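Local structure of anti-sigma-I factor RsgI3 (Clostridium thermocellum, 6QE7) at residues F19-I24 with Q39-D44; R7-N12 with P145-D150; K167-I172 with F184-L189. The protein probably keeps the sigma factor SigI3 inactive and senses polysaccharide outside the cell through this PA14 dyad, which binds pectin. One frame throughout, in Å; residues are numbered along the deposited sequence.

Interaction 1 of 3, residues F19-I24 with Q39-D44; sequences FQFVRI and QSIGKD. With CA (calcium ion), chain E.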
loop_
_atom_site.group_PDB
_atom_site.type_symbol
_atom_site.label_atom_id
_atom_site.label_comp_id
_atom_site.label_asym_id
_atom_site.label_seq_id
_atom_site.Cartn_x
_atom_site.Cartn_y
_atom_site.Cartn_z
ATOM N N PHE A 19 -4.800 -5.379 -0.676
ATOM C CA PHE A 19 -5.446 -6.075 -1.800
ATOM C C PHE A 19 -6.681 -6.809 -1.244
ATOM O O PHE A 19 -6.558 -7.415 -0.180
ATOM C CB PHE A 19 -4.449 -7.010 -2.486
ATOM C CG PHE A 19 -5.170 -7.960 -3.401
ATOM C CD1 PHE A 19 -5.753 -7.506 -4.586
ATOM C CD2 PHE A 19 -5.385 -9.275 -3.021
ATOM C CE1 PHE A 19 -6.477 -8.360 -5.398
ATOM C CE2 PHE A 19 -6.092 -10.133 -3.868
ATOM C CZ PHE A 19 -6.660 -9.658 -5.028
ATOM N N GLN A 20 -7.841 -6.639 -1.864
ATOM C CA GLN A 20 -9.077 -7.363 -1.467
ATOM C C GLN A 20 -9.492 -8.451 -2.462
ATOM O O GLN A 20 -9.661 -9.594 -2.068
ATOM C CB GLN A 20 -10.231 -6.384 -1.263
ATOM C CG GLN A 20 -11.439 -6.981 -0.528
ATOM C CD GLN A 20 -11.087 -7.603 0.808
ATOM O OE1 GLN A 20 -10.202 -7.159 1.505
ATOM N NE2 GLN A 20 -11.720 -8.698 1.123
ATOM N N PHE A 21 -9.741 -8.150 -3.711
ATOM C CA PHE A 21 -10.248 -9.196 -4.624
ATOM C C PHE A 21 -9.836 -8.786 -6.043
ATOM O O PHE A 21 -9.493 -7.607 -6.274
ATOM C CB PHE A 21 -11.745 -9.426 -4.439
ATOM C CG PHE A 21 -12.588 -8.243 -4.903
ATOM C CD1 PHE A 21 -12.827 -8.004 -6.247
ATOM C CD2 PHE A 21 -13.038 -7.301 -4.010
ATOM C CE1 PHE A 21 -13.543 -6.891 -6.673
ATOM C CE2 PHE A 21 -13.742 -6.182 -4.427
ATOM C CZ PHE A 21 -13.970 -5.958 -5.760
ATOM N N VAL A 22 -9.754 -9.774 -6.918
ATOM C CA VAL A 22 -9.656 -9.550 -8.381
ATOM C C VAL A 22 -10.999 -9.932 -9.027
ATOM O O VAL A 22 -11.661 -10.859 -8.541
ATOM C CB VAL A 22 -8.468 -10.348 -8.933
ATOM C CG1 VAL A 22 -8.688 -11.852 -8.811
ATOM C CG2 VAL A 22 -8.136 -9.982 -10.347
ATOM N N ARG A 23 -11.405 -9.270 -10.104
ATOM C CA ARG A 23 -12.577 -9.749 -10.892
ATOM C C ARG A 23 -12.374 -9.273 -12.313
ATOM O O ARG A 23 -11.562 -8.333 -12.546
ATOM C CB ARG A 23 -13.906 -9.211 -10.335
ATOM C CG ARG A 23 -14.182 -7.751 -10.615
ATOM C CD ARG A 23 -15.390 -7.200 -9.884
ATOM N NE ARG A 23 -15.570 -5.804 -10.104
ATOM C CZ ARG A 23 -16.425 -5.015 -9.449
ATOM N NH1 ARG A 23 -17.148 -5.520 -8.451
ATOM N NH2 ARG A 23 -16.476 -3.713 -9.731
ATOM N N ILE A 24 -13.015 -9.931 -13.252
ATOM C CA ILE A 24 -12.965 -9.459 -14.652
ATOM C C ILE A 24 -14.159 -8.545 -14.834
ATOM O O ILE A 24 -15.251 -8.994 -14.548
ATOM C CB ILE A 24 -12.899 -10.644 -15.615
ATOM C CG1 ILE A 24 -11.556 -11.340 -15.405
ATOM C CG2 ILE A 24 -13.118 -10.205 -17.057
ATOM C CD1 ILE A 24 -11.505 -12.747 -15.971
ATOM N N GLN A 39 -19.140 -4.404 -1.480
ATOM C CA GLN A 39 -19.289 -4.316 -0.007
ATOM C C GLN A 39 -17.945 -4.637 0.698
ATOM O O GLN A 39 -17.810 -4.225 1.827
ATOM C CB GLN A 39 -20.346 -5.302 0.473
ATOM C CG GLN A 39 -19.907 -6.768 0.355
ATOM C CD GLN A 39 -21.032 -7.681 0.800
ATOM O OE1 GLN A 39 -22.039 -7.201 1.338
ATOM N NE2 GLN A 39 -20.892 -8.986 0.570
ATOM N N SER A 40 -17.008 -5.381 0.091
ATOM C CA SER A 40 -15.697 -5.749 0.706
ATOM C C SER A 40 -14.696 -4.573 0.578
ATOM O O SER A 40 -13.608 -4.636 1.185
ATOM C CB SER A 40 -15.173 -7.008 0.126
ATOM O OG SER A 40 -14.778 -6.804 -1.206
ATOM N N ILE A 41 -15.047 -3.516 -0.165
ATOM C CA ILE A 41 -14.230 -2.274 -0.218
ATOM C C ILE A 41 -14.844 -1.194 0.662
ATOM O O ILE A 41 -15.932 -0.632 0.328
ATOM C CB ILE A 41 -14.111 -1.769 -1.677
ATOM C CG1 ILE A 41 -13.390 -2.792 -2.548
ATOM C CG2 ILE A 41 -13.431 -0.382 -1.729
ATOM C CD1 ILE A 41 -12.022 -3.253 -2.028
ATOM N N GLY A 42 -14.086 -0.700 1.596
ATOM C CA GLY A 42 -14.565 0.438 2.425
ATOM C C GLY A 42 -14.664 1.776 1.714
ATOM O O GLY A 42 -13.862 2.066 0.807
ATOM N N LYS A 43 -15.550 2.643 2.213
ATOM C CA LYS A 43 -15.690 4.052 1.787
ATOM C C LYS A 43 -14.340 4.724 1.859
ATOM O O LYS A 43 -13.668 4.628 2.890
ATOM C CB LYS A 43 -16.583 4.901 2.683
ATOM C CG LYS A 43 -17.106 6.159 1.999
ATOM C CD LYS A 43 -17.991 6.991 2.959
ATOM C CE LYS A 43 -18.080 8.447 2.613
ATOM N NZ LYS A 43 -18.750 8.634 1.300
ATOM N N ASP A 44 -13.978 5.359 0.764
ATOM C CA ASP A 44 -12.805 6.248 0.650
ATOM C C ASP A 44 -11.484 5.449 0.547
ATOM O O ASP A 44 -11.422 4.255 0.917
ATOM C CB ASP A 44 -12.766 7.314 1.758
ATOM C CG ASP A 44 -13.889 8.338 1.736
ATOM O OD1 ASP A 44 -14.480 8.467 0.681
ATOM O OD2 ASP A 44 -14.172 9.010 2.811
HETATM CA CA CA E . -9.714 2.748 2.146
HETATM O O HOH W 1 -11.410 1.415 0.982
HETATM O O HOH W 2 -11.447 3.688 3.597
HETATM O O HOH W 3 -10.167 1.045 3.878
HETATM O O HOH W 4 -7.854 2.719 3.710
#

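Interaction 2 of 3, residues R7-N12 with P145-D150; sequences RGEYYN and PLPQKD. With CA (calcium ion), chain E.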
loop_
_atom_site.group_PDB
_atom_site.type_symbol
_atom_site.label_atom_id
_atom_site.label_comp_id
_atom_site.label_asym_id
_atom_site.label_seq_id
_atom_site.Cartn_x
_atom_site.Cartn_y
_atom_site.Cartn_z
ATOM N N ARG A 7 -8.915 -7.633 -16.306
ATOM C CA ARG A 7 -8.782 -8.021 -14.895
ATOM C C ARG A 7 -8.658 -6.762 -14.055
ATOM O O ARG A 7 -7.674 -6.039 -14.228
ATOM C CB ARG A 7 -7.550 -8.912 -14.758
ATOM C CG ARG A 7 -7.285 -9.416 -13.346
ATOM C CD ARG A 7 -5.825 -9.824 -13.216
ATOM N NE ARG A 7 -5.902 -11.244 -13.296
ATOM C CZ ARG A 7 -4.894 -12.112 -13.101
ATOM N NH1 ARG A 7 -3.667 -11.683 -12.842
ATOM N NH2 ARG A 7 -5.143 -13.417 -13.204
ATOM N N GLY A 8 -9.564 -6.610 -13.089
ATOM C CA GLY A 8 -9.583 -5.539 -12.084
ATOM C C GLY A 8 -9.088 -6.030 -10.748
ATOM O O GLY A 8 -9.591 -7.066 -10.218
ATOM N N GLU A 9 -8.038 -5.391 -10.268
ATOM C CA GLU A 9 -7.491 -5.642 -8.923
ATOM C C GLU A 9 -8.008 -4.478 -8.075
ATOM O O GLU A 9 -7.628 -3.292 -8.382
ATOM C CB GLU A 9 -5.947 -5.709 -8.898
ATOM C CG GLU A 9 -5.215 -6.712 -9.798
ATOM C CD GLU A 9 -3.829 -6.234 -10.271
ATOM O OE1 GLU A 9 -3.156 -5.426 -9.558
ATOM O OE2 GLU A 9 -3.430 -6.616 -11.364
ATOM N N TYR A 10 -8.669 -4.809 -6.974
ATOM C CA TYR A 10 -9.351 -3.880 -6.064
ATOM C C TYR A 10 -8.682 -3.905 -4.716
ATOM O O TYR A 10 -8.567 -4.938 -4.053
ATOM C CB TYR A 10 -10.821 -4.273 -5.960
ATOM C CG TYR A 10 -11.586 -3.976 -7.213
ATOM C CD1 TYR A 10 -11.551 -4.839 -8.296
ATOM C CD2 TYR A 10 -12.326 -2.819 -7.366
ATOM C CE1 TYR A 10 -12.257 -4.556 -9.464
ATOM C CE2 TYR A 10 -13.072 -2.550 -8.508
ATOM C CZ TYR A 10 -13.040 -3.425 -9.578
ATOM O OH TYR A 10 -13.726 -3.135 -10.728
ATOM N N TYR A 11 -8.208 -2.742 -4.303
ATOM C CA TYR A 11 -7.405 -2.603 -3.069
ATOM C C TYR A 11 -8.175 -1.642 -2.150
ATOM O O TYR A 11 -8.649 -0.642 -2.672
ATOM C CB TYR A 11 -6.048 -2.028 -3.484
ATOM C CG TYR A 11 -5.201 -2.898 -4.375
ATOM C CD1 TYR A 11 -5.401 -2.897 -5.754
ATOM C CD2 TYR A 11 -4.130 -3.622 -3.856
ATOM C CE1 TYR A 11 -4.620 -3.660 -6.584
ATOM C CE2 TYR A 11 -3.329 -4.389 -4.672
ATOM C CZ TYR A 11 -3.583 -4.391 -6.024
ATOM O OH TYR A 11 -2.848 -5.195 -6.796
ATOM N N ASN A 12 -8.056 -1.802 -0.831
ATOM C CA ASN A 12 -8.738 -0.962 0.191
ATOM C C ASN A 12 -7.900 0.232 0.639
ATOM O O ASN A 12 -8.408 1.016 1.484
ATOM C CB ASN A 12 -9.109 -1.791 1.437
ATOM C CG ASN A 12 -10.552 -2.215 1.371
ATOM O OD1 ASN A 12 -11.387 -1.366 1.099
ATOM N ND2 ASN A 12 -10.860 -3.498 1.557
ATOM N N PRO A 145 0.369 -13.946 -12.644
ATOM C CA PRO A 145 0.402 -13.936 -11.186
ATOM C C PRO A 145 -0.709 -13.027 -10.625
ATOM O O PRO A 145 -0.711 -11.837 -10.939
ATOM C CB PRO A 145 1.822 -13.416 -10.869
ATOM C CG PRO A 145 2.601 -13.505 -12.179
ATOM C CD PRO A 145 1.556 -13.332 -13.263
ATOM N N LEU A 146 -1.635 -13.601 -9.848
ATOM C CA LEU A 146 -2.574 -12.840 -8.971
ATOM C C LEU A 146 -1.768 -11.958 -8.017
ATOM O O LEU A 146 -0.608 -12.218 -7.713
ATOM C CB LEU A 146 -3.477 -13.806 -8.182
ATOM C CG LEU A 146 -4.569 -14.532 -8.973
ATOM C CD1 LEU A 146 -5.648 -15.128 -8.053
ATOM C CD2 LEU A 146 -5.204 -13.602 -10.004
ATOM N N PRO A 147 -2.329 -10.840 -7.529
ATOM C CA PRO A 147 -1.702 -10.119 -6.413
ATOM C C PRO A 147 -1.711 -11.005 -5.146
ATOM O O PRO A 147 -2.627 -11.850 -5.040
ATOM C CB PRO A 147 -2.576 -8.847 -6.257
ATOM C CG PRO A 147 -3.390 -8.755 -7.552
ATOM C CD PRO A 147 -3.556 -10.193 -8.032
ATOM N N GLN A 148 -0.747 -10.834 -4.223
ATOM C CA GLN A 148 -0.770 -11.534 -2.893
ATOM C C GLN A 148 -1.208 -10.584 -1.771
ATOM O O GLN A 148 -0.618 -9.489 -1.628
ATOM C CB GLN A 148 0.575 -12.148 -2.484
ATOM C CG GLN A 148 0.892 -13.450 -3.200
ATOM C CD GLN A 148 1.354 -13.185 -4.610
ATOM O OE1 GLN A 148 1.965 -12.162 -4.908
ATOM N NE2 GLN A 148 1.061 -14.115 -5.498
ATOM N N LYS A 149 -2.204 -10.998 -0.986
ATOM C CA LYS A 149 -2.454 -10.362 0.318
ATOM C C LYS A 149 -1.116 -10.393 1.059
ATOM O O LYS A 149 -0.490 -11.416 1.095
ATOM C CB LYS A 149 -3.596 -11.038 1.074
ATOM C CG LYS A 149 -4.954 -10.386 0.842
ATOM C CD LYS A 149 -5.972 -10.676 1.951
ATOM C CE LYS A 149 -7.401 -10.251 1.644
ATOM N NZ LYS A 149 -7.905 -10.783 0.344
ATOM N N ASP A 150 -0.642 -9.252 1.531
ATOM C CA ASP A 150 0.511 -9.210 2.455
ATOM C C ASP A 150 0.005 -9.687 3.815
ATOM O O ASP A 150 -1.162 -9.800 3.986
ATOM C CB ASP A 150 1.126 -7.818 2.469
ATOM C CG ASP A 150 2.487 -7.708 3.125
ATOM O OD1 ASP A 150 3.214 -8.736 3.302
ATOM O OD2 ASP A 150 2.806 -6.581 3.467
HETATM CA CA CA E . -9.714 2.748 2.146
HETATM O O HOH W 1 -11.410 1.415 0.982
HETATM O O HOH W 3 -10.167 1.045 3.878
HETATM O O HOH W 2 -11.447 3.688 3.597
HETATM O O HOH W 4 -7.854 2.719 3.710
#

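Interaction 3 of 3, residues K167-I172 with F184-L189; sequences KRFTRI and FPVGEL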
loop_
_atom_site.group_PDB
_atom_site.type_symbol
_atom_site.label_atom_id
_atom_site.label_comp_id
_atom_site.label_asym_id
_atom_site.label_seq_id
_atom_site.Cartn_x
_atom_site.Cartn_y
_atom_site.Cartn_z
ATOM N N LYS A 167 23.129 -12.562 13.323
ATOM C CA LYS A 167 21.675 -12.739 13.099
ATOM C C LYS A 167 21.308 -14.166 13.476
ATOM O O LYS A 167 21.943 -15.036 13.039
ATOM C CB LYS A 167 21.242 -12.485 11.651
ATOM C CG LYS A 167 19.735 -12.599 11.423
ATOM C CD LYS A 167 19.332 -12.765 9.958
ATOM C CE LYS A 167 19.567 -11.501 9.160
ATOM N NZ LYS A 167 19.854 -11.800 7.740
ATOM N N ARG A 168 20.312 -14.386 14.292
ATOM C CA ARG A 168 20.036 -15.742 14.786
ATOM C C ARG A 168 18.820 -16.319 14.062
ATOM O O ARG A 168 18.868 -17.487 13.703
ATOM C CB ARG A 168 19.849 -15.713 16.301
ATOM C CG ARG A 168 21.107 -15.340 17.056
ATOM C CD ARG A 168 22.227 -16.370 16.867
ATOM N NE ARG A 168 23.202 -16.003 17.882
ATOM C CZ ARG A 168 23.124 -16.354 19.153
ATOM N NH1 ARG A 168 22.136 -17.122 19.545
ATOM N NH2 ARG A 168 24.013 -15.923 20.021
ATOM N N PHE A 169 17.736 -15.556 13.921
ATOM C CA PHE A 169 16.501 -16.040 13.265
ATOM C C PHE A 169 15.657 -14.832 12.833
ATOM O O PHE A 169 15.814 -13.717 13.321
ATOM C CB PHE A 169 15.735 -17.044 14.143
ATOM C CG PHE A 169 15.205 -16.492 15.450
ATOM C CD1 PHE A 169 13.975 -15.869 15.497
ATOM C CD2 PHE A 169 15.945 -16.577 16.634
ATOM C CE1 PHE A 169 13.498 -15.297 16.671
ATOM C CE2 PHE A 169 15.449 -16.050 17.817
ATOM C CZ PHE A 169 14.234 -15.397 17.831
ATOM N N THR A 170 14.781 -15.104 11.884
ATOM C CA THR A 170 13.765 -14.190 11.335
ATOM C C THR A 170 12.422 -14.822 11.650
ATOM O O THR A 170 12.326 -16.039 11.581
ATOM C CB THR A 170 13.892 -14.039 9.808
ATOM O OG1 THR A 170 15.103 -13.312 9.584
ATOM C CG2 THR A 170 12.713 -13.322 9.172
ATOM N N ARG A 171 11.456 -13.998 11.991
ATOM C CA ARG A 171 10.037 -14.399 12.000
ATOM C C ARG A 171 9.199 -13.127 11.794
ATOM O O ARG A 171 9.748 -11.995 11.842
ATOM C CB ARG A 171 9.711 -15.069 13.334
ATOM C CG ARG A 171 9.938 -14.123 14.498
ATOM C CD ARG A 171 9.723 -14.783 15.820
ATOM N NE ARG A 171 9.693 -13.840 16.931
ATOM C CZ ARG A 171 9.967 -14.166 18.209
ATOM N NH1 ARG A 171 10.368 -15.392 18.484
ATOM N NH2 ARG A 171 9.882 -13.277 19.193
ATOM N N ILE A 172 7.898 -13.319 11.672
ATOM C CA ILE A 172 6.925 -12.201 11.670
ATOM C C ILE A 172 6.322 -12.046 13.057
ATOM O O ILE A 172 5.718 -12.958 13.563
ATOM C CB ILE A 172 5.907 -12.444 10.562
ATOM C CG1 ILE A 172 6.609 -12.382 9.189
ATOM C CG2 ILE A 172 4.792 -11.416 10.700
ATOM C CD1 ILE A 172 5.798 -12.921 8.071
ATOM N N PHE A 184 14.844 -14.305 27.757
ATOM C CA PHE A 184 15.234 -13.558 26.534
ATOM C C PHE A 184 14.702 -14.261 25.306
ATOM O O PHE A 184 14.776 -15.464 25.156
ATOM C CB PHE A 184 16.752 -13.379 26.448
ATOM C CG PHE A 184 17.331 -12.666 27.636
ATOM C CD1 PHE A 184 16.959 -11.372 27.915
ATOM C CD2 PHE A 184 18.103 -13.351 28.557
ATOM C CE1 PHE A 184 17.451 -10.716 29.026
ATOM C CE2 PHE A 184 18.612 -12.699 29.656
ATOM C CZ PHE A 184 18.325 -11.373 29.871
ATOM N N PRO A 185 14.269 -13.506 24.284
ATOM C CA PRO A 185 13.792 -14.126 23.062
ATOM C C PRO A 185 14.853 -14.856 22.224
ATOM O O PRO A 185 14.526 -15.566 21.254
ATOM C CB PRO A 185 13.086 -12.972 22.321
ATOM C CG PRO A 185 13.791 -11.742 22.836
ATOM C CD PRO A 185 14.197 -12.052 24.274
ATOM N N VAL A 186 16.117 -14.721 22.577
ATOM C CA VAL A 186 17.240 -15.248 21.765
ATOM C C VAL A 186 18.068 -16.058 22.765
ATOM O O VAL A 186 18.312 -15.510 23.843
ATOM C CB VAL A 186 18.050 -14.089 21.149
ATOM C CG1 VAL A 186 19.182 -14.575 20.250
ATOM C CG2 VAL A 186 17.158 -13.160 20.380
ATOM N N GLY A 187 18.400 -17.294 22.445
ATOM C CA GLY A 187 19.255 -18.147 23.296
ATOM C C GLY A 187 20.732 -17.912 23.053
ATOM O O GLY A 187 21.106 -17.195 22.100
ATOM N N GLU A 188 21.577 -18.499 23.893
ATOM C CA GLU A 188 23.050 -18.469 23.733
ATOM C C GLU A 188 23.560 -17.019 23.696
ATOM O O GLU A 188 24.284 -16.674 22.759
ATOM C CB GLU A 188 23.541 -19.157 22.446
ATOM C CG GLU A 188 23.134 -20.616 22.246
ATOM C CD GLU A 188 22.009 -20.781 21.234
ATOM O OE1 GLU A 188 21.672 -19.777 20.553
ATOM O OE2 GLU A 188 21.481 -21.904 21.108
ATOM N N LEU A 189 23.167 -16.184 24.638
ATOM C CA LEU A 189 23.588 -14.765 24.637
ATOM C C LEU A 189 24.802 -14.586 25.531
ATOM O O LEU A 189 24.996 -15.408 26.392
ATOM C CB LEU A 189 22.438 -13.902 25.148
ATOM C CG LEU A 189 21.209 -13.903 24.241
ATOM C CD1 LEU A 189 20.068 -13.168 24.915
ATOM C CD2 LEU A 189 21.522 -13.301 22.872
HETATM O O HOH W 5 11.712 -15.850 21.173
#

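Interaction 1 of 3, residues F19-I24 with Q39-D44
The ring of F21 meets S40 and I41 along one side, through CD2 and CE2. S40 OG lies 3.3 Å from F21 CD2. I41 CG1 is 3.9 Å from F21 CE2. Both approach the ring obliquely. The side chains of F21 and I41 cross at about a right angle. F21 also stacks with the ring of Y10. The F19 ring, on the same strand, makes an edge-to-face contact with Y11 of strand 6-11.

Q20 makes the other half of the contact with its aliphatic part. Q20 CB is 3.7 Å from I41 CD1, and Q20 CG is 3.4 Å from S40 OG. A bend at chi2 (55°) then turns the amide along S40, with Q20 NE2 4.0 Å from S40 CB. No hydrogen bond links the two segments. S40 OG is instead hydrogen-bonded to D38.

Q20 and F21 form a classic beta bulge opposite Y10. This lets two consecutive side chains face the loop. Further along the loop, D44 O binds a calcium ion at 2.6 Å. Waters held by G42 O and K43 O complete part of its shell, as do N12 and T45.

The contact lies in the first PA14 domain. It joins strand 19-25, a neighbour of strand 6-11, to the loop that runs from strand 29-31 to strand 46-51.

Interaction 2 of 3, residues R7-N12 with P145-D150
E9 reaches P147 with most of its side chain. E9 CB is 4.2 Å from P147 CG. The next atom, E9 CG, comes closest, at 3.5 Å from P147 CG. E9 CD is still 3.7 Å from P147 CG. The chain bends at chi2 (149°), and the carboxylate passes the proline ring. At the tip, E9 OE1 accepts a hydrogen bond of 2.8 Å from Y11 OH. The hydroxyl comes to the anti side of the carboxylate, 25° out of its plane. E9 OE1 also forms a salt bridge with R49, so two partners hold this one oxygen.

Y11 meets the same proline with its hydroxyl. Y11 OH is 3.7 Å from both P147 CB and P147 CG, and the two side chains cross at about a right angle. P147 thus sits against a buried pair of polar side chains that are bonded to each other.

R7 makes the outer part of the contact. L146 CD2 lies over one face of its guanidinium, 3.2 Å from R7 NH2. P145 O is near the plane at the edge, 3.5 Å from R7 NH1; the two are not hydrogen-bonded.

The segment 145-150 lies in the loop that leads from strand 139-141 of the first PA14 domain's sheet to strand 154-159 of the second's. It packs on strand 6-11. P147 also touches F19 of strand 19-25, and strand 46-51 flanks strand 6-11 on its other edge.

Interaction 3 of 3, residues K167-I172 with F184-L189
R168 grips the loop at G187 and E188, and this is the tight part of the contact. R168 NH1 donates to G187 O at 2.8 Å. R168 NH2 donates the straighter bond of the two (166°), to E188 O at 2.9 Å. That oxygen lies in the guanidinium plane, but the donor stands above the carbonyl plane. R168 NH1 also forms a salt bridge with E188 OE1, at 2.9 Å. The carboxylate is turned 45° from the guanidinium. R168 NE pairs with D166, so all three nitrogens of the group are engaged. A bend at chi2 (-64°) carries the chain past V186, whose CG1 is 3.8 Å from R168 CG.

R168 and F169 form a classic beta bulge opposite Y158, in the second PA14 domain. Two neighbouring side chains of strand 167-173 therefore both point toward the loop before strand 193-202.

F169 packs more loosely. P185 O lies at the edge of its ring, 3.4 Å from F169 CZ. The apolar contact, V186 CG2 to F169 CE2, is wider at 4.2 Å and oblique to the ring. The ring also stacks with Y158.

The loosest part is at R171. It meets P185 mainly through a water that accepts from R171 NH1 and donates to P185 O. R171 NH2 is 4.5 Å from P185 CB. R171 NE forms a salt bridge with D173, and its guanidinium makes a cation-pi contact with Y158.

Interactions 1 and 2 belong together. Their centres are 9 Å apart, and strands 6-11 and 19-25 pair in one antiparallel sheet. R23 O and G8 N are 2.7 Å apart, a probable hydrogen bond between the strands. G42 N lies 2.8 Å from N12 OD1, another probable bond. Both interactions reach the same calcium ion, through D44 in interaction 1 and N12 in interaction 2, and share its four waters. Interaction 3 lies in the second PA14 domain, with its centre about 38 Å from that of interaction 1. It resembles interaction 1: a bulged strand faces a loop. Interaction 2 uses the loop that leads into the second sheet, and its nearest atoms are about 7 Å from interaction 3.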